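Local structure of Iron(III) ABC transporter, periplasmic iron-compound-binding protein (5GGY) at residues D25-V30 with P53-S58; P78-A83 with T125-E130; A161-R166 with V173-E178; S180-V185 with V255-G260. The protein binds the siderophore desferal in the periplasm, probably as its iron complex, and probably hands it to an ABC transporter for iron uptake. All blocks are in the same frame, centred on the assembly; numbering follows the deposited sequence.

Interaction 1 of 4, residues D25-V30 with P53-S58; sequences DLLEQV and PEVPSS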
loop_
_atom_site.group_PDB
_atom_site.type_symbol
_atom_site.label_atom_id
_atom_site.label_comp_id
_atom_site.label_asym_id
_atom_site.label_seq_id
_atom_site.Cartn_x
_atom_site.Cartn_y
_atom_site.Cartn_z
ATOM N N ASP A 25 14.966 1.744 -12.773
ATOM C CA ASP A 25 13.979 1.688 -11.701
ATOM C C ASP A 25 13.851 3.061 -11.050
ATOM O O ASP A 25 12.747 3.551 -10.825
ATOM C CB ASP A 25 14.352 0.619 -10.666
ATOM C CG ASP A 25 15.706 0.860 -10.028
ATOM O OD1 ASP A 25 16.534 1.571 -10.633
ATOM O OD2 ASP A 25 15.942 0.336 -8.919
ATOM N N LEU A 26 14.995 3.683 -10.777
ATOM C CA LEU A 26 15.039 5.028 -10.216
ATOM C C LEU A 26 14.508 6.056 -11.204
ATOM O O LEU A 26 13.883 7.040 -10.810
ATOM C CB LEU A 26 16.466 5.392 -9.811
ATOM C CG LEU A 26 17.054 4.606 -8.641
ATOM C CD1 LEU A 26 18.484 5.046 -8.352
ATOM C CD2 LEU A 26 16.175 4.756 -7.402
ATOM N N LEU A 27 14.773 5.829 -12.487
ATOM C CA LEU A 27 14.256 6.696 -13.537
ATOM C C LEU A 27 12.737 6.681 -13.522
ATOM O O LEU A 27 12.098 7.720 -13.670
ATOM C CB LEU A 27 14.777 6.263 -14.908
ATOM C CG LEU A 27 14.262 7.060 -16.110
ATOM C CD1 LEU A 27 14.470 8.557 -15.919
ATOM C CD2 LEU A 27 14.933 6.590 -17.391
ATOM N N GLU A 28 12.166 5.494 -13.343
ATOM C CA GLU A 28 10.720 5.344 -13.233
ATOM C C GLU A 28 10.183 6.074 -12.005
ATOM O O GLU A 28 9.190 6.799 -12.091
ATOM C CB GLU A 28 10.335 3.864 -13.168
ATOM C CG GLU A 28 8.907 3.619 -12.696
ATOM C CD GLU A 28 8.664 2.178 -12.301
ATOM O OE1 GLU A 28 7.802 1.938 -11.429
ATOM O OE2 GLU A 28 9.331 1.286 -12.867
ATOM N N GLN A 29 10.853 5.882 -10.871
ATOM C CA GLN A 29 10.432 6.468 -9.602
ATOM C C GLN A 29 10.299 7.987 -9.664
ATOM O O GLN A 29 9.270 8.537 -9.272
ATOM C CB GLN A 29 11.413 6.091 -8.487
ATOM C CG GLN A 29 11.555 4.594 -8.219
ATOM C CD GLN A 29 10.369 3.992 -7.484
ATOM O OE1 GLN A 29 9.218 4.161 -7.886
ATOM N NE2 GLN A 29 10.650 3.278 -6.398
ATOM N N VAL A 30 11.334 8.665 -10.153
ATOM C CA VAL A 30 11.324 10.126 -10.184
ATOM C C VAL A 30 10.307 10.665 -11.189
ATOM O O VAL A 30 9.702 11.711 -10.963
ATOM C CB VAL A 30 12.720 10.709 -10.513
ATOM C CG1 VAL A 30 13.668 10.508 -9.345
ATOM C CG2 VAL A 30 13.286 10.096 -11.785
ATOM N N PRO A 53 6.987 4.647 -17.245
ATOM C CA PRO A 53 6.509 5.931 -17.774
ATOM C C PRO A 53 7.391 6.485 -18.891
ATOM O O PRO A 53 8.584 6.179 -18.941
ATOM C CB PRO A 53 6.551 6.845 -16.548
ATOM C CG PRO A 53 7.654 6.297 -15.733
ATOM C CD PRO A 53 7.597 4.803 -15.913
ATOM N N GLU A 54 6.802 7.282 -19.777
ATOM C CA GLU A 54 7.538 7.846 -20.901
ATOM C C GLU A 54 8.568 8.870 -20.438
ATOM O O GLU A 54 8.257 9.767 -19.656
ATOM C CB GLU A 54 6.585 8.495 -21.904
ATOM C CG GLU A 54 7.297 9.113 -23.099
ATOM C CD GLU A 54 6.400 10.007 -23.931
ATOM O OE1 GLU A 54 6.922 10.686 -24.841
ATOM O OE2 GLU A 54 5.176 10.034 -23.676
ATOM N N VAL A 55 9.796 8.724 -20.923
ATOM C CA VAL A 55 10.847 9.685 -20.626
ATOM C C VAL A 55 10.685 10.926 -21.496
ATOM O O VAL A 55 10.626 10.822 -22.720
ATOM C CB VAL A 55 12.243 9.076 -20.850
ATOM C CG1 VAL A 55 13.320 10.131 -20.679
ATOM C CG2 VAL A 55 12.472 7.909 -19.899
ATOM N N PRO A 56 10.590 12.106 -20.864
ATOM C CA PRO A 56 10.535 13.379 -21.593
ATOM C C PRO A 56 11.763 13.573 -22.480
ATOM O O PRO A 56 12.854 13.138 -22.121
ATOM C CB PRO A 56 10.494 14.427 -20.474
ATOM C CG PRO A 56 9.970 13.699 -19.286
ATOM C CD PRO A 56 10.477 12.297 -19.407
ATOM N N SER A 57 11.582 14.224 -23.623
ATOM C CA SER A 57 12.662 14.407 -24.589
ATOM C C SER A 57 13.761 15.335 -24.069
ATOM O O SER A 57 14.858 15.376 -24.627
ATOM C CB SER A 57 12.104 14.947 -25.910
ATOM O OG SER A 57 11.419 16.171 -25.713
ATOM N N SER A 58 13.466 16.071 -23.002
ATOM C CA SER A 58 14.431 16.993 -22.412
ATOM C C SER A 58 15.579 16.252 -21.733
ATOM O O SER A 58 16.694 16.768 -21.643
ATOM C CB SER A 58 13.746 17.906 -21.400
ATOM O OG SER A 58 13.412 17.191 -20.224
#
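L27 and V55 meet methyl to methyl: CD2 of L27 lies 3.8 Å from CG2 of V55, and the two side chains run at roughly a right angle to each other. With CG of L27 anti to its backbone N (chi1 178°), the leucine reaches out from the side of helix 24-32, so that its CD2 methyl, not its CB, does the touching. At the next residue, E28 and P53 make the second crossing, again nearly perpendicular. Here it is the aliphatic part of the glutamate that touches, CG of E28 standing 3.7 Å from CD of P53, while the proline ring also rides against the helix backbone, its CG 4.1 Å from CA of E28. The peptide bond before P53 is cis, a sharp bend just where the ring meets the helix.

The segment 53-58 is an irregular link between helix 43-49 and strand 60-61, and both L27 and V55 also press on L43 and Y46 of that helix, so the three elements share one apolar patch in the N-terminal lobe. P53 and V55 extend it onto L31. The carboxylate of E28 is hydrogen-bonded to G260 N and weakly to S263 N. The chemistry is thus divided along a single side chain: methylenes give the loop a greasy surface, the polar end is engaged away from it, and no hydrogen bond ties 25-30 to 53-58.

Interaction 2 of 4, residues P78-A83 with T125-E130; sequences PDVILA and TLFGKE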
loop_
_atom_site.group_PDB
_atom_site.type_symbol
_atom_site.label_atom_id
_atom_site.label_comp_id
_atom_site.label_asym_id
_atom_site.label_seq_id
_atom_site.Cartn_x
_atom_site.Cartn_y
_atom_site.Cartn_z
ATOM N N PRO A 78 24.429 18.436 -11.880
ATOM C CA PRO A 78 23.273 18.056 -11.065
ATOM C C PRO A 78 23.410 18.529 -9.625
ATOM O O PRO A 78 24.469 19.017 -9.230
ATOM C CB PRO A 78 23.287 16.531 -11.138
ATOM C CG PRO A 78 24.736 16.195 -11.253
ATOM C CD PRO A 78 25.354 17.304 -12.080
ATOM N N ASP A 79 22.337 18.385 -8.856
ATOM C CA ASP A 79 22.364 18.680 -7.433
ATOM C C ASP A 79 22.450 17.373 -6.650
ATOM O O ASP A 79 23.077 17.306 -5.592
ATOM C CB ASP A 79 21.121 19.477 -7.023
ATOM C CG ASP A 79 20.982 20.779 -7.790
ATOM O OD1 ASP A 79 21.974 21.528 -7.874
ATOM O OD2 ASP A 79 19.881 21.047 -8.315
ATOM N N VAL A 80 21.806 16.339 -7.184
ATOM C CA VAL A 80 21.857 15.000 -6.613
ATOM C C VAL A 80 22.002 13.960 -7.711
ATOM O O VAL A 80 21.494 14.131 -8.820
ATOM C CB VAL A 80 20.596 14.666 -5.780
ATOM C CG1 VAL A 80 20.728 15.195 -4.358
ATOM C CG2 VAL A 80 19.340 15.194 -6.464
ATOM N N ILE A 81 22.710 12.884 -7.395
ATOM C CA ILE A 81 22.827 11.745 -8.291
ATOM C C ILE A 81 22.200 10.521 -7.635
ATOM O O ILE A 81 22.571 10.145 -6.525
ATOM C CB ILE A 81 24.296 11.443 -8.652
ATOM C CG1 ILE A 81 24.932 12.643 -9.361
ATOM C CG2 ILE A 81 24.380 10.197 -9.524
ATOM C CD1 ILE A 81 26.405 12.465 -9.670
ATOM N N LEU A 82 21.238 9.907 -8.315
ATOM C CA LEU A 82 20.559 8.740 -7.765
ATOM C C LEU A 82 21.158 7.456 -8.332
ATOM O O LEU A 82 21.162 7.242 -9.544
ATOM C CB LEU A 82 19.056 8.804 -8.049
ATOM C CG LEU A 82 18.348 10.114 -7.679
ATOM C CD1 LEU A 82 16.842 9.952 -7.775
ATOM C CD2 LEU A 82 18.750 10.607 -6.297
ATOM N N ALA A 83 21.675 6.611 -7.445
ATOM C CA ALA A 83 22.340 5.381 -7.859
ATOM C C ALA A 83 21.707 4.143 -7.225
ATOM O O ALA A 83 21.132 4.211 -6.141
ATOM C CB ALA A 83 23.819 5.448 -7.517
ATOM N N THR A 125 9.641 11.978 -0.135
ATOM C CA THR A 125 9.947 12.795 1.031
ATOM C C THR A 125 11.112 13.743 0.742
ATOM O O THR A 125 11.091 14.913 1.129
ATOM C CB THR A 125 10.278 11.914 2.254
ATOM O OG1 THR A 125 9.156 11.071 2.558
ATOM C CG2 THR A 125 10.616 12.776 3.464
ATOM N N LEU A 126 12.118 13.230 0.041
ATOM C CA LEU A 126 13.300 14.014 -0.298
ATOM C C LEU A 126 12.993 15.137 -1.282
ATOM O O LEU A 126 13.544 16.230 -1.176
ATOM C CB LEU A 126 14.388 13.106 -0.877
ATOM C CG LEU A 126 14.988 12.068 0.072
ATOM C CD1 LEU A 126 15.987 11.195 -0.668
ATOM C CD2 LEU A 126 15.641 12.751 1.263
ATOM N N PHE A 127 12.117 14.865 -2.241
ATOM C CA PHE A 127 11.807 15.843 -3.279
ATOM C C PHE A 127 10.459 16.528 -3.050
ATOM O O PHE A 127 9.961 17.238 -3.925
ATOM C CB PHE A 127 11.824 15.182 -4.660
ATOM C CG PHE A 127 13.177 14.683 -5.082
ATOM C CD1 PHE A 127 14.140 15.562 -5.549
ATOM C CD2 PHE A 127 13.484 13.332 -5.017
ATOM C CE1 PHE A 127 15.383 15.102 -5.939
ATOM C CE2 PHE A 127 14.721 12.868 -5.404
ATOM C CZ PHE A 127 15.675 13.754 -5.868
ATOM N N GLY A 128 9.878 16.320 -1.872
ATOM C CA GLY A 128 8.628 16.966 -1.513
ATOM C C GLY A 128 7.457 16.584 -2.401
ATOM O O GLY A 128 6.685 17.443 -2.826
ATOM N N LYS A 129 7.325 15.291 -2.681
ATOM C CA LYS A 129 6.247 14.787 -3.527
ATOM C C LYS A 129 5.471 13.673 -2.827
ATOM O O LYS A 129 5.075 12.695 -3.457
ATOM C CB LYS A 129 6.804 14.277 -4.858
ATOM C CG LYS A 129 7.504 15.334 -5.699
ATOM C CD LYS A 129 6.510 16.258 -6.387
ATOM C CE LYS A 129 7.216 17.173 -7.380
ATOM N NZ LYS A 129 6.260 17.973 -8.199
ATOM N N GLU A 130 5.260 13.829 -1.525
ATOM C CA GLU A 130 4.608 12.800 -0.720
ATOM C C GLU A 130 3.142 12.592 -1.092
ATOM O O GLU A 130 2.658 11.460 -1.120
ATOM C CB GLU A 130 4.724 13.146 0.767
ATOM C CG GLU A 130 6.050 12.738 1.392
ATOM C CD GLU A 130 6.626 13.806 2.300
ATOM O OE1 GLU A 130 6.866 13.513 3.492
ATOM O OE2 GLU A 130 6.851 14.938 1.819
#
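F127 carries its ring toward the sheet because CG is anti to the carbonyl carbon and beside the backbone N (chi1 -65°), with the ring turned steeply about the next bond (chi2 -78°); the ring, rather than CB, therefore makes the approach to strand 80-83. On V80 the first torsion (chi1 -84°) puts CG2 between the backbone N and the carbonyl carbon, and that is the methyl that meets the ring. It sits at the ring's edge, near its plane, 4.0 Å from CZ of F127 and equally far from CE1 of F127, so it straddles the outer bond of the ring. V80 and F127 run past one another, pointing opposite ways.

L82, two residues on and pointing the same way from the strand, brings CD1 to 4.3 Å from CE2 of F127, approaching obliquely. The backbones themselves stay well apart, with CA of V80 10.6 Å from CA of F127; the aromatic side chain does the bridging.

Strand 80-83 is the middle strand of a parallel three-stranded sheet, between 19-21 and 100-102, and F127 is the first residue to leave helical geometry after helix 112-126. Its ring also touches V19 and I35, while L82 packs on L26 and V30 of helix 24-32. The contact thus joins the end of a long helix to one face of the N-terminal sheet. All of it is apolar: a modest, partly exposed contact, held by dispersion and partial burial, with no directional bond to fix it.

Interaction 3 of 4, residues A161-R166 with V173-E178; sequences AVVTLR and VFLYTE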
loop_
_atom_site.group_PDB
_atom_site.type_symbol
_atom_site.label_atom_id
_atom_site.label_comp_id
_atom_site.label_asym_id
_atom_site.label_seq_id
_atom_site.Cartn_x
_atom_site.Cartn_y
_atom_site.Cartn_z
ATOM N N ALA A 161 -3.018 -21.248 -11.262
ATOM C CA ALA A 161 -1.614 -21.097 -10.898
ATOM C C ALA A 161 -0.824 -20.535 -12.075
ATOM O O ALA A 161 -0.973 -20.994 -13.207
ATOM C CB ALA A 161 -1.031 -22.428 -10.447
ATOM N N VAL A 162 0.011 -19.537 -11.802
ATOM C CA VAL A 162 0.753 -18.849 -12.854
ATOM C C VAL A 162 2.253 -18.837 -12.577
ATOM O O VAL A 162 2.685 -18.588 -11.452
ATOM C CB VAL A 162 0.266 -17.390 -13.024
ATOM C CG1 VAL A 162 1.074 -16.670 -14.096
ATOM C CG2 VAL A 162 -1.212 -17.355 -13.367
ATOM N N VAL A 163 3.043 -19.123 -13.605
ATOM C CA VAL A 163 4.483 -18.939 -13.525
ATOM C C VAL A 163 4.910 -17.861 -14.524
ATOM O O VAL A 163 4.438 -17.824 -15.662
ATOM C CB VAL A 163 5.252 -20.259 -13.786
ATOM C CG1 VAL A 163 4.883 -20.850 -15.134
ATOM C CG2 VAL A 163 6.752 -20.040 -13.679
ATOM N N THR A 164 5.783 -16.965 -14.079
ATOM C CA THR A 164 6.254 -15.866 -14.916
ATOM C C THR A 164 7.742 -16.000 -15.222
ATOM O O THR A 164 8.519 -16.429 -14.369
ATOM C CB THR A 164 6.001 -14.512 -14.247
ATOM O OG1 THR A 164 6.866 -13.529 -14.828
ATOM C CG2 THR A 164 6.275 -14.604 -12.750
ATOM N N LEU A 165 8.136 -15.619 -16.433
ATOM C CA LEU A 165 9.539 -15.715 -16.822
ATOM C C LEU A 165 9.905 -14.826 -18.003
ATOM O O LEU A 165 9.046 -14.276 -18.682
ATOM C CB LEU A 165 9.917 -17.181 -17.132
ATOM C CG LEU A 165 9.295 -18.074 -18.219
ATOM C CD1 LEU A 165 7.790 -18.245 -18.051
ATOM C CD2 LEU A 165 9.630 -17.623 -19.641
ATOM N N ARG A 166 11.207 -14.689 -18.216
ATOM C CA ARG A 166 11.756 -14.144 -19.450
ATOM C C ARG A 166 12.673 -15.197 -20.065
ATOM O O ARG A 166 13.209 -16.051 -19.359
ATOM C CB ARG A 166 12.531 -12.846 -19.204
ATOM C CG ARG A 166 11.683 -11.664 -18.758
ATOM C CD ARG A 166 12.534 -10.404 -18.661
ATOM N NE ARG A 166 11.827 -9.301 -18.013
ATOM C CZ ARG A 166 11.193 -8.333 -18.665
ATOM N NH1 ARG A 166 10.577 -7.369 -17.993
ATOM N NH2 ARG A 166 11.178 -8.325 -19.991
ATOM N N VAL A 173 15.687 -20.248 -19.463
ATOM C CA VAL A 173 14.607 -19.408 -18.947
ATOM C C VAL A 173 14.943 -18.782 -17.590
ATOM O O VAL A 173 15.570 -19.411 -16.747
ATOM C CB VAL A 173 13.294 -20.232 -18.845
ATOM C CG1 VAL A 173 12.519 -19.903 -17.584
ATOM C CG2 VAL A 173 12.442 -20.024 -20.085
ATOM N N PHE A 174 14.534 -17.529 -17.404
ATOM C CA PHE A 174 14.653 -16.845 -16.119
ATOM C C PHE A 174 13.334 -16.859 -15.362
ATOM O O PHE A 174 12.484 -16.006 -15.579
ATOM C CB PHE A 174 15.110 -15.395 -16.303
ATOM C CG PHE A 174 16.549 -15.253 -16.705
ATOM C CD1 PHE A 174 17.560 -15.786 -15.923
ATOM C CD2 PHE A 174 16.891 -14.562 -17.853
ATOM C CE1 PHE A 174 18.885 -15.648 -16.290
ATOM C CE2 PHE A 174 18.212 -14.418 -18.222
ATOM C CZ PHE A 174 19.211 -14.962 -17.444
ATOM N N LEU A 175 13.169 -17.833 -14.476
ATOM C CA LEU A 175 11.968 -17.913 -13.648
ATOM C C LEU A 175 11.995 -16.860 -12.550
ATOM O O LEU A 175 12.999 -16.702 -11.858
ATOM C CB LEU A 175 11.822 -19.302 -13.021
ATOM C CG LEU A 175 11.512 -20.469 -13.958
ATOM C CD1 LEU A 175 11.385 -21.761 -13.167
ATOM C CD2 LEU A 175 10.241 -20.197 -14.744
ATOM N N TYR A 176 10.888 -16.144 -12.387
ATOM C CA TYR A 176 10.810 -15.119 -11.350
ATOM C C TYR A 176 10.486 -15.735 -9.995
ATOM O O TYR A 176 9.524 -16.488 -9.854
ATOM C CB TYR A 176 9.789 -14.043 -11.730
ATOM C CG TYR A 176 10.342 -13.104 -12.773
ATOM C CD1 TYR A 176 11.175 -12.051 -12.412
ATOM C CD2 TYR A 176 10.069 -13.293 -14.121
ATOM C CE1 TYR A 176 11.699 -11.201 -13.362
ATOM C CE2 TYR A 176 10.589 -12.447 -15.077
ATOM C CZ TYR A 176 11.403 -11.405 -14.693
ATOM O OH TYR A 176 11.926 -10.560 -15.641
ATOM N N THR A 177 11.308 -15.404 -9.004
ATOM C CA THR A 177 11.280 -16.074 -7.712
ATOM C C THR A 177 10.402 -15.365 -6.682
ATOM O O THR A 177 9.720 -14.390 -6.996
ATOM C CB THR A 177 12.704 -16.210 -7.142
ATOM O OG1 THR A 177 13.210 -14.918 -6.787
ATOM C CG2 THR A 177 13.631 -16.842 -8.175
ATOM N N GLU A 178 10.440 -15.865 -5.450
ATOM C CA GLU A 178 9.556 -15.406 -4.378
ATOM C C GLU A 178 9.751 -13.931 -4.032
ATOM O O GLU A 178 8.795 -13.236 -3.688
ATOM C CB GLU A 178 9.766 -16.258 -3.124
ATOM C CG GLU A 178 8.829 -15.927 -1.977
ATOM C CD GLU A 178 9.138 -16.720 -0.722
ATOM O OE1 GLU A 178 8.356 -16.623 0.248
ATOM O OE2 GLU A 178 10.159 -17.439 -0.707
#
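Three backbone hydrogen bonds zip R166 and T164 to F174 and Y176. R166 and F174 form the hydrogen-bonded pair: F174 N gives to R166 O at 2.8 Å, and R166 N returns a longer bond to F174 O at 3.2 Å. Farther along, Y176 N donates to T164 O at 3.1 Å. Between them L165 faces L175 as a non-hydrogen-bonded pair, where CA of L165 makes a CH...O contact with F174 O.

These are the two arms of a beta hairpin, strands 161-167 and 172-176, antiparallel but markedly twisted, their short axes at 139°. The hairpin belongs to the mixed sheet of the C-terminal lobe, strand 161-167 pairing also with 192-193 and 219-223 in parallel.

Apolar contacts lie on the face carrying L165 and L175. CD2 of L175 reaches CG2 of V163 at 3.7 Å, and also packs on CB of L165; CD2 of L165 leans on CG2 of V173, again at 3.7 Å.

The other face is polar and aromatic. The R166 chain is extended from CG to NE, which carries NE across to the hydroxyl end of the tyrosine, where it donates to Y176 OH at 2.7 Å, with a bent angle of 135°. The hydroxyl lies in the guanidinium plane, and the guanidinium and ring planes are 70° apart. OG1 of T164 comes obliquely to the same ring, 3.3 Å from CD2 of Y176. Past this pair, S257 is a second partner of both, its OG hydrogen-bonded to R166 NH1 and weakly to Y176 OH.

Interaction 4 of 4, residues S180-V185 with V255-G260; sequences STPQYV and VWSYGG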
loop_
_atom_site.group_PDB
_atom_site.type_symbol
_atom_site.label_atom_id
_atom_site.label_comp_id
_atom_site.label_asym_id
_atom_site.label_seq_id
_atom_site.Cartn_x
_atom_site.Cartn_y
_atom_site.Cartn_z
ATOM N N SER A 180 10.734 -11.603 -6.080
ATOM C CA SER A 180 10.651 -10.782 -7.283
ATOM C C SER A 180 9.401 -9.907 -7.275
ATOM O O SER A 180 8.503 -10.091 -6.456
ATOM C CB SER A 180 10.662 -11.659 -8.537
ATOM O OG SER A 180 9.507 -12.474 -8.602
ATOM N N THR A 181 9.357 -8.950 -8.195
ATOM C CA THR A 181 8.192 -8.082 -8.345
ATOM C C THR A 181 7.010 -8.742 -9.080
ATOM O O THR A 181 5.859 -8.436 -8.768
ATOM C CB THR A 181 8.562 -6.759 -9.066
ATOM O OG1 THR A 181 9.247 -7.038 -10.292
ATOM C CG2 THR A 181 9.453 -5.904 -8.178
ATOM N N PRO A 182 7.273 -9.639 -10.057
ATOM C CA PRO A 182 6.086 -10.299 -10.617
ATOM C C PRO A 182 5.403 -11.232 -9.619
ATOM O O PRO A 182 4.183 -11.387 -9.660
ATOM C CB PRO A 182 6.648 -11.088 -11.802
ATOM C CG PRO A 182 7.901 -10.381 -12.168
ATOM C CD PRO A 182 8.473 -9.921 -10.867
ATOM N N GLN A 183 6.187 -11.844 -8.737
ATOM C CA GLN A 183 5.642 -12.699 -7.685
ATOM C C GLN A 183 4.694 -11.910 -6.788
ATOM O O GLN A 183 3.615 -12.385 -6.430
ATOM C CB GLN A 183 6.771 -13.313 -6.855
ATOM C CG GLN A 183 6.304 -14.045 -5.607
ATOM C CD GLN A 183 5.572 -15.339 -5.911
ATOM O OE1 GLN A 183 5.583 -15.826 -7.042
ATOM N NE2 GLN A 183 4.931 -15.907 -4.896
ATOM N N TYR A 184 5.111 -10.700 -6.430
ATOM C CA TYR A 184 4.296 -9.795 -5.633
ATOM C C TYR A 184 3.008 -9.459 -6.371
ATOM O O TYR A 184 1.929 -9.417 -5.780
ATOM C CB TYR A 184 5.087 -8.524 -5.311
ATOM C CG TYR A 184 4.260 -7.368 -4.780
ATOM C CD1 TYR A 184 3.697 -6.430 -5.642
ATOM C CD2 TYR A 184 4.076 -7.194 -3.416
ATOM C CE1 TYR A 184 2.951 -5.373 -5.159
ATOM C CE2 TYR A 184 3.335 -6.140 -2.924
ATOM C CZ TYR A 184 2.777 -5.230 -3.800
ATOM O OH TYR A 184 2.036 -4.177 -3.316
ATOM N N VAL A 185 3.140 -9.217 -7.670
ATOM C CA VAL A 185 2.001 -8.912 -8.525
ATOM C C VAL A 185 1.011 -10.078 -8.571
ATOM O O VAL A 185 -0.202 -9.878 -8.455
ATOM C CB VAL A 185 2.465 -8.564 -9.954
ATOM C CG1 VAL A 185 1.324 -8.700 -10.950
ATOM C CG2 VAL A 185 3.070 -7.161 -9.993
ATOM N N VAL A 255 6.924 -4.821 -19.853
ATOM C CA VAL A 255 6.903 -4.176 -18.545
ATOM C C VAL A 255 8.157 -4.571 -17.779
ATOM O O VAL A 255 8.429 -5.754 -17.590
ATOM C CB VAL A 255 5.663 -4.558 -17.716
ATOM C CG1 VAL A 255 5.739 -3.907 -16.350
ATOM C CG2 VAL A 255 4.385 -4.139 -18.429
ATOM N N TRP A 256 8.919 -3.575 -17.346
ATOM C CA TRP A 256 10.195 -3.816 -16.685
ATOM C C TRP A 256 10.004 -4.547 -15.359
ATOM O O TRP A 256 9.342 -4.049 -14.445
ATOM C CB TRP A 256 10.934 -2.493 -16.472
ATOM C CG TRP A 256 12.389 -2.631 -16.109
ATOM C CD1 TRP A 256 13.027 -2.037 -15.061
ATOM C CD2 TRP A 256 13.386 -3.397 -16.802
ATOM N NE1 TRP A 256 14.356 -2.385 -15.053
ATOM C CE2 TRP A 256 14.602 -3.221 -16.110
ATOM C CE3 TRP A 256 13.368 -4.215 -17.936
ATOM C CZ2 TRP A 256 15.788 -3.833 -16.517
ATOM C CZ3 TRP A 256 14.545 -4.822 -18.337
ATOM C CH2 TRP A 256 15.738 -4.629 -17.629
ATOM N N SER A 257 10.588 -5.738 -15.267
ATOM C CA SER A 257 10.440 -6.580 -14.088
ATOM C C SER A 257 11.469 -6.238 -13.018
ATOM O O SER A 257 11.583 -6.932 -12.009
ATOM C CB SER A 257 10.558 -8.054 -14.471
ATOM O OG SER A 257 9.700 -8.376 -15.553
ATOM N N TYR A 258 12.217 -5.165 -13.250
ATOM C CA TYR A 258 13.195 -4.687 -12.284
ATOM C C TYR A 258 13.050 -3.181 -12.084
ATOM O O TYR A 258 14.035 -2.443 -12.106
ATOM C CB TYR A 258 14.613 -5.031 -12.739
ATOM C CG TYR A 258 14.729 -6.409 -13.357
ATOM C CD1 TYR A 258 14.687 -6.577 -14.737
ATOM C CD2 TYR A 258 14.866 -7.540 -12.564
ATOM C CE1 TYR A 258 14.787 -7.827 -15.306
ATOM C CE2 TYR A 258 14.967 -8.800 -13.126
ATOM C CZ TYR A 258 14.927 -8.937 -14.499
ATOM O OH TYR A 258 15.025 -10.183 -15.074
ATOM N N GLY A 259 11.814 -2.733 -11.889
ATOM C CA GLY A 259 11.526 -1.313 -11.806
ATOM C C GLY A 259 11.127 -0.828 -10.425
ATOM O O GLY A 259 11.503 -1.417 -9.412
ATOM N N GLY A 260 10.356 0.255 -10.392
ATOM C CA GLY A 260 9.947 0.871 -9.142
ATOM C C GLY A 260 8.551 0.492 -8.689
ATOM O O GLY A 260 8.040 -0.576 -9.030
HETATM O O HOH W 1 11.778 -8.904 -10.069
HETATM O O HOH W 2 9.409 -4.174 -11.799
#
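The N-terminal turn of helix 181-188 meets the loop that leads into helix 262-276, buried near the middle of the chain, where the two lobes of the binding protein probably meet. T181 and S257 make the principal touch: OG1 of T181 lies 2.9 Å from S257 O. With chi1 at 52°, OG1 falls between the backbone N and the carbonyl carbon and is turned to the loop. Beside it, CG of P182 stands 4.2 Å from CB of S257, a loose van der Waals contact.

Two waters do much of the joining. Water 1 accepts from T181 N at 3.1 Å and donates to S257 O at 2.8 Å, so an amide of the first helical turn is satisfied through solvent. Water 2 donates to W256 O at 2.6 Å, accepts from G259 N at 2.8 Å and lies 3.2 Å from T181 OG1, pinning the loop's own backbone as well as bridging to the helix. S180 is the N-cap: its OG takes a weak bond from Q183 N. In the loop itself, CD1 of Y258 lies over one face of the W256 ring, toward its rim. While the carbonyl of S257 faces the helix, its OG has R166 as partner.

T181 also packs on L264 of helix 262-276 and on A112 and A113 of helix 112-126, and P182 on Y176 of strand 172-176; W256 meets W24 edge-to-face. The helix start is thereby wedged between two helices and the hairpin, with the loop 255-260 beside it.

Interactions 1 and 2 share the N-terminal lobe, their centres about 13 Å apart, and touch directly: V30 CG1 packs on L82 CD1 at 3.6 Å. Interaction 3 lies on the opposite side of the chain's centre from interaction 1, about 26 Å away between centres, without touching it. Interaction 4 touches both interaction 1 and interaction 3, but not interaction 2. E28 OE2 is 2.9 Å from G260 N, probably a hydrogen bond, and R166 NH1 is 2.8 Å from S257 OG. The loop thus contacts helix 24-32 through G260 and the hairpin through S257. In this family the siderophore binds in the cleft between the lobes, so interaction 4 probably lies near that site.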